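Local coordinates for protein Rab GDP-dissociation inhibitor (Saccharomyces cerevisiae, PDB 2BCG) that inhibits GDP release from the Rab GTPase Sec4 and extracts GDP-bound Ypt7 from vacuolar membranes, at residues A[21-26]-A[415-420]; A[89-92]-A[97-100]; A[239-244]-A[421-426]. One frame throughout, in Å; residues are numbered along the deposited sequence.

Contact 1 of 3, residues A[21-26]-A[415-420]; sequences ITECIL and RSYDAS
Tyr417 and Thr22 are the main partners where loop 415-420 meets the first turn of helix 21-32. The loop first comes near at Arg415. Its carbonyl O receives a hydrogen bond from a water, 2.9 Å away, and the same water accepts from Thr22 OG1. The guanidinium group of Arg415 turns elsewhere, to Glu401.

Tyr417 does the direct touching. With CG anti to the carbonyl carbon (chi1 -59°), the ring extends to the helix and its hydroxyl arrives at the N-terminal end. Thr22 N donates to Tyr417 OH over 3.0 Å, and the bond is nearly straight at 171°. Ile21 CG2 meets the ring obliquely, 3.6 Å from Tyr417 CE1, with the two side chains at about a right angle. A second water lies 2.6 Å from Tyr417 OH and donates to Glu23 OE2. The other oxygen of Glu23 bonds to Ser414.

Strand 14-17, the glycine-rich turn after it and helix 21-32 form the opening strand-turn-helix unit of a Rossmann-type fold. In dinucleotide-binding relatives this helix start commonly faces the cofactor phosphates; here a tyrosine hydroxyl uses one of its N-H groups. A phenylalanine in place of Tyr417 would probably leave Thr22 N without its acceptor and the water on Glu23 with one partner fewer.

Beyond the ring, Asp418 shapes the loop. Its OD2 accepts from Ser420 N at 3.0 Å, which makes an Asx turn, and through its syn lone pair from Ser420 OG at 2.7 Å.

Contact 2 of 3, residues A[89-92]-A[97-100]; sequences KFLM and LTNI
Leu91 and Leu97 bring the two backbones nearest, with 7.1 Å from Leu91 CA to Leu97 CA. Segment 89-92 ends in the short strand 91-92, an outer strand of a three-stranded antiparallel sheet beside strand 234-237. After a brief connection the chain turns into helix 96-104, to which segment 97-100 belongs. The contact packs an edge strand of the sheet against the helix that follows it in sequence.

The two backbones are joined through a water. It donates to Met92 O at 2.8 Å and accepts from Thr98 N at 3.1 Å. Thr98 lies in the first turn of the helix, so the water takes an N-H at the helix start and passes the link on to the strand's last carbonyl.

The apolar part is a leucine pair. Leu91 CD2 meets Leu97 CD2 at 3.7 Å, and the side chains pass at a slant. Leu97 CG is anti to the backbone N (chi1 -178°), which brings CD2 against Leu91. Leu97 also packs on Met426 and Thr427, and Leu91 on Pro237.

Thr98 is split in its roles. Its methyl CG2 sits 3.4 Å from Met92 O, while OG1 bonds back to Gly95 O. Thr98 also packs against an apolar side chain of another protein chain. The side chain of Met92 packs elsewhere, on Leu221 and Ser225 of helix 212-229.

The chemistry is therefore mixed. Leucine methyls pack together in a buried contact, and a water pairs a backbone carbonyl with an amide that do not bond directly, which implies that the strand and helix are coupled without side-chain polar bonds.

Contact 3 of 3, residues A[239-244]-A[421-426]; sequences YGLGEL and SHFESM
Phe423 meets Leu241 and Leu244 in a purely apolar contact. One ring atom serves both leucines. Phe423 CE2 is 3.9 Å from Leu244 CD1 and 4.0 Å from Leu241 CD2. Each leucine runs antiparallel to the phenylalanine side chain, alongside it. Both leucines have CG anti to the carbonyl carbon (chi1 near -66°), which sends their methyls to the same ring corner. Met426 CE lies 3.5 Å above one face of the Phe423 ring, offset toward the rim. Ile21 of helix 21-32 packs on Phe423 as well.

Hydrogen bonds within the segments shape each one. A type I turn runs from Gly240 to Glu243, with Glu243 N bonded to Gly240 O at 3.1 Å. At the backbone angles of Gly240 a side chain would collide with the carbonyl O of Tyr239. Asp85 accepts from Leu241 N, and Ser52 from Gly242 N. Phe423, the N-cap residue of helix 424-438, has no side-chain acceptor for the helix N-H groups; His422 ND1, one residue earlier, takes a weak bond from Glu424 N at 3.3 Å.

Glu243, in the Ypt1-interacting region 236-261, forms a salt bridge with a basic side chain of another protein chain.

Since hydrocarbon alone meets hydrocarbon, the join between turn and helix start rests on fit and burial, while the hydrogen bonds described lie within the segments or go to other residues.

The three contacts form one connected block. Contacts 2 and 3 have centres 7 Å apart, contacts 1 and 3 lie 8 Å apart, and contacts 1 and 2 lie 12 Å apart. Lys89 of contact 2 ties into contact 1: its NZ is 3.0 Å from Asp418 OD2, a salt bridge, and 2.8 Å from Ser420 O. The other Asp418 oxygen, OD1, is 2.7 Å from Ser425 OG in contact 3. Phe90 N and Ser421 O, 2.9 Å apart, join contacts 2 and 3. Segments 415-420 and 421-426 are continuous. The residues lining the geranylgeranyl pockets belong to none of these segments, but the Met92 side chain is about 11 Å from a bound geranylgeranyl group.

Contact 1 of 3, residues A[21-26]-A[415-420]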
loop_
_atom_site.group_PDB
_atom_site.type_symbol
_atom_site.label_atom_id
_atom_site.label_comp_id
_atom_site.label_asym_id
_atom_site.label_seq_id
_atom_site.Cartn_x
_atom_site.Cartn_y
_atom_site.Cartn_z
ATOM N N ILE A 21 -7.589 0.448 0.035
ATOM C CA ILE A 21 -6.946 -0.857 -0.121
ATOM C C ILE A 21 -7.943 -2.061 -0.225
ATOM O O ILE A 21 -7.712 -2.981 -0.999
ATOM C CB ILE A 21 -5.906 -1.079 1.012
ATOM C CG1 ILE A 21 -5.107 -2.372 0.819
ATOM C CG2 ILE A 21 -6.542 -1.008 2.402
ATOM C CD1 ILE A 21 -4.442 -2.507 -0.501
ATOM N N THR A 22 -9.006 -2.084 0.565
ATOM C CA THR A 22 -9.948 -3.208 0.459
ATOM C C THR A 22 -10.458 -3.334 -0.973
ATOM O O THR A 22 -10.444 -4.438 -1.544
ATOM C CB THR A 22 -11.103 -3.015 1.422
ATOM O OG1 THR A 22 -10.593 -2.917 2.745
ATOM C CG2 THR A 22 -12.127 -4.154 1.307
ATOM N N GLU A 23 -10.839 -2.203 -1.564
ATOM C CA GLU A 23 -11.397 -2.193 -2.930
ATOM C C GLU A 23 -10.332 -2.539 -3.956
ATOM O O GLU A 23 -10.596 -3.246 -4.935
ATOM C CB GLU A 23 -11.992 -0.834 -3.290
ATOM C CG GLU A 23 -13.379 -0.596 -2.737
ATOM C CD GLU A 23 -13.428 -0.417 -1.229
ATOM O OE1 GLU A 23 -14.475 -0.773 -0.626
ATOM O OE2 GLU A 23 -12.475 0.164 -0.655
ATOM N N CYS A 24 -9.127 -1.983 -3.781
ATOM C CA CYS A 24 -8.066 -2.266 -4.741
ATOM C C CYS A 24 -7.687 -3.770 -4.694
ATOM O O CYS A 24 -7.465 -4.354 -5.738
ATOM C CB CYS A 24 -6.841 -1.386 -4.511
ATOM S SG CYS A 24 -7.156 0.351 -4.860
ATOM N N ILE A 25 -7.674 -4.398 -3.514
ATOM C CA ILE A 25 -7.383 -5.843 -3.474
ATOM C C ILE A 25 -8.444 -6.624 -4.218
ATOM O O ILE A 25 -8.134 -7.524 -5.017
ATOM C CB ILE A 25 -7.226 -6.380 -2.033
ATOM C CG1 ILE A 25 -5.973 -5.736 -1.419
ATOM C CG2 ILE A 25 -7.028 -7.921 -2.051
ATOM C CD1 ILE A 25 -5.761 -6.072 0.085
ATOM N N LEU A 26 -9.700 -6.283 -3.933
ATOM C CA LEU A 26 -10.814 -6.984 -4.597
ATOM C C LEU A 26 -10.744 -6.776 -6.104
ATOM O O LEU A 26 -10.909 -7.743 -6.869
ATOM C CB LEU A 26 -12.142 -6.540 -4.006
ATOM C CG LEU A 26 -12.332 -7.078 -2.592
ATOM C CD1 LEU A 26 -13.338 -6.210 -1.865
ATOM C CD2 LEU A 26 -12.763 -8.548 -2.698
ATOM N N ARG A 415 -16.059 -2.282 5.125
ATOM C CA ARG A 415 -16.078 -1.622 6.419
ATOM C C ARG A 415 -15.048 -0.469 6.488
ATOM O O ARG A 415 -13.964 -0.543 5.896
ATOM C CB ARG A 415 -15.758 -2.645 7.515
ATOM C CG ARG A 415 -16.731 -3.868 7.607
ATOM C CD ARG A 415 -16.183 -4.886 8.600
ATOM N NE ARG A 415 -16.287 -4.299 9.935
ATOM C CZ ARG A 415 -17.369 -4.346 10.705
ATOM N NH1 ARG A 415 -18.459 -5.017 10.308
ATOM N NH2 ARG A 415 -17.355 -3.738 11.891
ATOM N N SER A 416 -15.381 0.597 7.210
ATOM C CA SER A 416 -14.365 1.644 7.458
ATOM C C SER A 416 -13.139 1.031 8.122
ATOM O O SER A 416 -13.248 0.035 8.853
ATOM C CB SER A 416 -14.891 2.749 8.371
ATOM O OG SER A 416 -16.065 3.326 7.880
ATOM N N TYR A 417 -11.957 1.605 7.880
ATOM C CA TYR A 417 -10.740 1.035 8.514
ATOM C C TYR A 417 -10.766 1.299 10.011
ATOM O O TYR A 417 -11.024 2.425 10.440
ATOM C CB TYR A 417 -9.484 1.628 7.860
ATOM C CG TYR A 417 -9.484 1.315 6.377
ATOM C CD1 TYR A 417 -9.246 0.003 5.940
ATOM C CD2 TYR A 417 -9.793 2.287 5.424
ATOM C CE1 TYR A 417 -9.324 -0.350 4.609
ATOM C CE2 TYR A 417 -9.839 1.958 4.051
ATOM C CZ TYR A 417 -9.598 0.630 3.655
ATOM O OH TYR A 417 -9.681 0.263 2.324
ATOM N N ASP A 418 -10.542 0.230 10.769
ATOM C CA ASP A 418 -10.853 0.247 12.195
ATOM C C ASP A 418 -9.645 0.673 13.042
ATOM O O ASP A 418 -8.615 1.099 12.503
ATOM C CB ASP A 418 -11.450 -1.114 12.624
ATOM C CG ASP A 418 -10.457 -2.271 12.558
ATOM O OD1 ASP A 418 -10.903 -3.461 12.521
ATOM O OD2 ASP A 418 -9.236 -2.032 12.587
ATOM N N ALA A 419 -9.791 0.601 14.367
ATOM C CA ALA A 419 -8.757 1.079 15.291
ATOM C C ALA A 419 -7.641 0.075 15.536
ATOM O O ALA A 419 -6.674 0.386 16.238
ATOM C CB ALA A 419 -9.406 1.429 16.614
ATOM N N SER A 420 -7.751 -1.125 14.976
ATOM C CA SER A 420 -6.733 -2.159 15.208
ATOM C C SER A 420 -5.427 -1.684 14.596
ATOM O O SER A 420 -5.416 -0.871 13.648
ATOM C CB SER A 420 -7.145 -3.531 14.682
ATOM O OG SER A 420 -7.136 -3.549 13.280
HETATM O O HOH W 1 -12.308 -2.679 4.924
HETATM O O HOH W 2 -11.904 1.413 1.574
#

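Contact 2 of 3, residues A[89-92]-A[97-100]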
loop_
_atom_site.group_PDB
_atom_site.type_symbol
_atom_site.label_atom_id
_atom_site.label_comp_id
_atom_site.label_asym_id
_atom_site.label_seq_id
_atom_site.Cartn_x
_atom_site.Cartn_y
_atom_site.Cartn_z
ATOM N N LYS A 89 -1.454 1.587 10.156
ATOM C CA LYS A 89 -1.553 0.114 10.203
ATOM C C LYS A 89 -0.177 -0.449 9.934
ATOM O O LYS A 89 0.555 0.109 9.072
ATOM C CB LYS A 89 -2.466 -0.448 9.099
ATOM C CG LYS A 89 -3.868 0.074 9.108
ATOM C CD LYS A 89 -4.693 -0.670 10.160
ATOM C CE LYS A 89 -6.076 -0.103 10.230
ATOM N NZ LYS A 89 -6.869 -0.871 11.246
ATOM N N PHE A 90 0.178 -1.521 10.662
ATOM C CA PHE A 90 1.271 -2.402 10.291
ATOM C C PHE A 90 0.778 -3.689 9.616
ATOM O O PHE A 90 -0.412 -4.016 9.666
ATOM C CB PHE A 90 2.084 -2.744 11.525
ATOM C CG PHE A 90 2.811 -1.544 12.120
ATOM C CD1 PHE A 90 2.621 -1.167 13.458
ATOM C CD2 PHE A 90 3.692 -0.798 11.345
ATOM C CE1 PHE A 90 3.323 -0.066 13.996
ATOM C CE2 PHE A 90 4.369 0.310 11.882
ATOM C CZ PHE A 90 4.193 0.660 13.217
ATOM N N LEU A 91 1.693 -4.440 8.998
ATOM C CA LEU A 91 1.347 -5.786 8.478
ATOM C C LEU A 91 1.910 -6.878 9.414
ATOM O O LEU A 91 3.097 -6.867 9.697
ATOM C CB LEU A 91 1.988 -6.003 7.096
ATOM C CG LEU A 91 1.328 -5.299 5.892
ATOM C CD1 LEU A 91 1.689 -3.804 5.881
ATOM C CD2 LEU A 91 1.723 -5.962 4.580
ATOM N N MET A 92 1.070 -7.804 9.880
ATOM C CA MET A 92 1.631 -8.992 10.532
ATOM C C MET A 92 2.471 -9.775 9.511
ATOM O O MET A 92 2.004 -10.096 8.400
ATOM C CB MET A 92 0.523 -9.909 11.067
ATOM C CG MET A 92 -0.161 -9.395 12.296
ATOM S SD MET A 92 0.915 -9.633 13.743
ATOM C CE MET A 92 -0.163 -10.373 14.948
ATOM N N LEU A 97 -2.452 -10.603 4.533
ATOM C CA LEU A 97 -2.027 -9.644 3.500
ATOM C C LEU A 97 -0.697 -10.037 2.906
ATOM O O LEU A 97 -0.507 -9.963 1.684
ATOM C CB LEU A 97 -2.087 -8.186 4.006
ATOM C CG LEU A 97 -1.696 -7.103 2.984
ATOM C CD1 LEU A 97 -2.558 -7.217 1.716
ATOM C CD2 LEU A 97 -1.799 -5.695 3.593
ATOM N N THR A 98 0.219 -10.529 3.741
ATOM C CA THR A 98 1.485 -10.990 3.171
ATOM C C THR A 98 1.240 -12.169 2.206
ATOM O O THR A 98 1.855 -12.234 1.134
ATOM C CB THR A 98 2.557 -11.328 4.235
ATOM O OG1 THR A 98 2.100 -12.414 5.035
ATOM C CG2 THR A 98 2.808 -10.125 5.111
ATOM N N ASN A 99 0.355 -13.090 2.592
ATOM C CA ASN A 99 0.006 -14.253 1.751
ATOM C C ASN A 99 -0.555 -13.799 0.374
ATOM O O ASN A 99 -0.211 -14.350 -0.688
ATOM C CB ASN A 99 -0.997 -15.134 2.507
ATOM C CG ASN A 99 -1.219 -16.496 1.835
ATOM O OD1 ASN A 99 -0.293 -17.102 1.323
ATOM N ND2 ASN A 99 -2.469 -16.949 1.821
ATOM N N ILE A 100 -1.412 -12.784 0.391
ATOM C CA ILE A 100 -1.982 -12.243 -0.852
ATOM C C ILE A 100 -0.907 -11.550 -1.671
ATOM O O ILE A 100 -0.822 -11.749 -2.874
ATOM C CB ILE A 100 -3.132 -11.273 -0.550
ATOM C CG1 ILE A 100 -4.265 -12.000 0.169
ATOM C CG2 ILE A 100 -3.641 -10.574 -1.841
ATOM C CD1 ILE A 100 -5.337 -11.051 0.685
HETATM O O HOH W 3 -0.041 -9.550 6.628
#

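Contact 3 of 3, residues A[239-244]-A[421-426]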
loop_
_atom_site.group_PDB
_atom_site.type_symbol
_atom_site.label_atom_id
_atom_site.label_comp_id
_atom_site.label_asym_id
_atom_site.label_seq_id
_atom_site.Cartn_x
_atom_site.Cartn_y
_atom_site.Cartn_z
ATOM N N TYR A 239 7.684 4.055 1.546
ATOM C CA TYR A 239 6.857 5.147 1.008
ATOM C C TYR A 239 5.413 5.190 1.521
ATOM O O TYR A 239 4.623 6.025 1.072
ATOM C CB TYR A 239 6.854 5.197 -0.525
ATOM C CG TYR A 239 8.188 5.370 -1.168
ATOM C CD1 TYR A 239 8.856 6.609 -1.189
ATOM C CD2 TYR A 239 8.801 4.285 -1.755
ATOM C CE1 TYR A 239 10.102 6.740 -1.840
ATOM C CE2 TYR A 239 10.007 4.401 -2.409
ATOM C CZ TYR A 239 10.658 5.610 -2.426
ATOM O OH TYR A 239 11.855 5.679 -3.061
ATOM N N GLY A 240 5.121 4.376 2.519
ATOM C CA GLY A 240 3.866 4.512 3.223
ATOM C C GLY A 240 2.770 3.578 2.733
ATOM O O GLY A 240 2.885 2.903 1.684
ATOM N N LEU A 241 1.699 3.529 3.528
ATOM C CA LEU A 241 0.610 2.601 3.240
ATOM C C LEU A 241 -0.054 2.858 1.881
ATOM O O LEU A 241 -0.648 1.940 1.313
ATOM C CB LEU A 241 -0.423 2.649 4.373
ATOM C CG LEU A 241 0.088 2.144 5.735
ATOM C CD1 LEU A 241 -0.992 2.350 6.788
ATOM C CD2 LEU A 241 0.480 0.677 5.633
ATOM N N GLY A 242 0.013 4.087 1.377
ATOM C CA GLY A 242 -0.588 4.413 0.074
ATOM C C GLY A 242 -0.010 3.567 -1.072
ATOM O O GLY A 242 -0.643 3.422 -2.118
ATOM N N GLU A 243 1.189 3.013 -0.900
ATOM C CA GLU A 243 1.735 2.151 -1.948
ATOM C C GLU A 243 0.900 0.879 -2.159
ATOM O O GLU A 243 0.908 0.300 -3.255
ATOM C CB GLU A 243 3.162 1.756 -1.622
ATOM C CG GLU A 243 4.095 2.947 -1.408
ATOM C CD GLU A 243 4.119 3.912 -2.619
ATOM O OE1 GLU A 243 3.449 4.987 -2.571
ATOM O OE2 GLU A 243 4.808 3.592 -3.613
ATOM N N LEU A 244 0.250 0.397 -1.096
ATOM C CA LEU A 244 -0.504 -0.862 -1.173
ATOM C C LEU A 244 -1.689 -0.756 -2.160
ATOM O O LEU A 244 -1.770 -1.568 -3.093
ATOM C CB LEU A 244 -0.943 -1.318 0.239
ATOM C CG LEU A 244 0.240 -1.720 1.133
ATOM C CD1 LEU A 244 -0.237 -1.735 2.609
ATOM C CD2 LEU A 244 0.832 -3.087 0.720
ATOM N N SER A 421 -4.330 -2.228 15.118
ATOM C CA SER A 421 -3.007 -1.680 14.781
ATOM C C SER A 421 -2.388 -2.307 13.534
ATOM O O SER A 421 -1.320 -1.889 13.087
ATOM C CB SER A 421 -2.082 -1.882 15.988
ATOM O OG SER A 421 -1.787 -3.251 16.197
ATOM N N HIS A 422 -3.064 -3.306 12.968
ATOM C CA HIS A 422 -2.556 -3.971 11.776
ATOM C C HIS A 422 -3.700 -4.361 10.843
ATOM O O HIS A 422 -4.863 -4.120 11.158
ATOM C CB HIS A 422 -1.703 -5.182 12.172
ATOM C CG HIS A 422 -2.431 -6.183 13.001
ATOM N ND1 HIS A 422 -3.220 -7.168 12.449
ATOM C CD2 HIS A 422 -2.502 -6.349 14.346
ATOM C CE1 HIS A 422 -3.739 -7.904 13.417
ATOM N NE2 HIS A 422 -3.315 -7.434 14.577
ATOM N N PHE A 423 -3.367 -4.929 9.680
ATOM C CA PHE A 423 -4.344 -5.078 8.585
ATOM C C PHE A 423 -5.137 -6.406 8.582
ATOM O O PHE A 423 -5.924 -6.664 7.662
ATOM C CB PHE A 423 -3.645 -4.849 7.209
ATOM C CG PHE A 423 -3.780 -3.432 6.633
ATOM C CD1 PHE A 423 -5.001 -2.756 6.658
ATOM C CD2 PHE A 423 -2.696 -2.797 6.005
ATOM C CE1 PHE A 423 -5.148 -1.467 6.101
ATOM C CE2 PHE A 423 -2.844 -1.530 5.443
ATOM C CZ PHE A 423 -4.073 -0.881 5.478
ATOM N N GLU A 424 -5.021 -7.234 9.636
ATOM C CA GLU A 424 -5.737 -8.518 9.571
ATOM C C GLU A 424 -7.251 -8.347 9.429
ATOM O O GLU A 424 -7.899 -9.093 8.669
ATOM C CB GLU A 424 -5.382 -9.403 10.764
ATOM C CG GLU A 424 -5.186 -10.837 10.397
ATOM C CD GLU A 424 -4.111 -11.091 9.319
ATOM O OE1 GLU A 424 -3.127 -10.305 9.159
ATOM O OE2 GLU A 424 -4.272 -12.096 8.616
ATOM N N SER A 425 -7.849 -7.383 10.132
ATOM C CA SER A 425 -9.302 -7.217 9.995
ATOM C C SER A 425 -9.677 -6.710 8.570
ATOM O O SER A 425 -10.786 -6.984 8.079
ATOM C CB SER A 425 -9.895 -6.304 11.074
ATOM O OG SER A 425 -9.370 -4.996 10.951
ATOM N N MET A 426 -8.762 -6.008 7.898
ATOM C CA MET A 426 -9.007 -5.522 6.528
ATOM C C MET A 426 -9.003 -6.729 5.583
ATOM O O MET A 426 -9.900 -6.834 4.742
ATOM C CB MET A 426 -7.973 -4.447 6.136
ATOM C CG MET A 426 -8.106 -3.851 4.718
ATOM S SD MET A 426 -7.457 -4.965 3.420
ATOM C CE MET A 426 -5.676 -4.871 3.814
#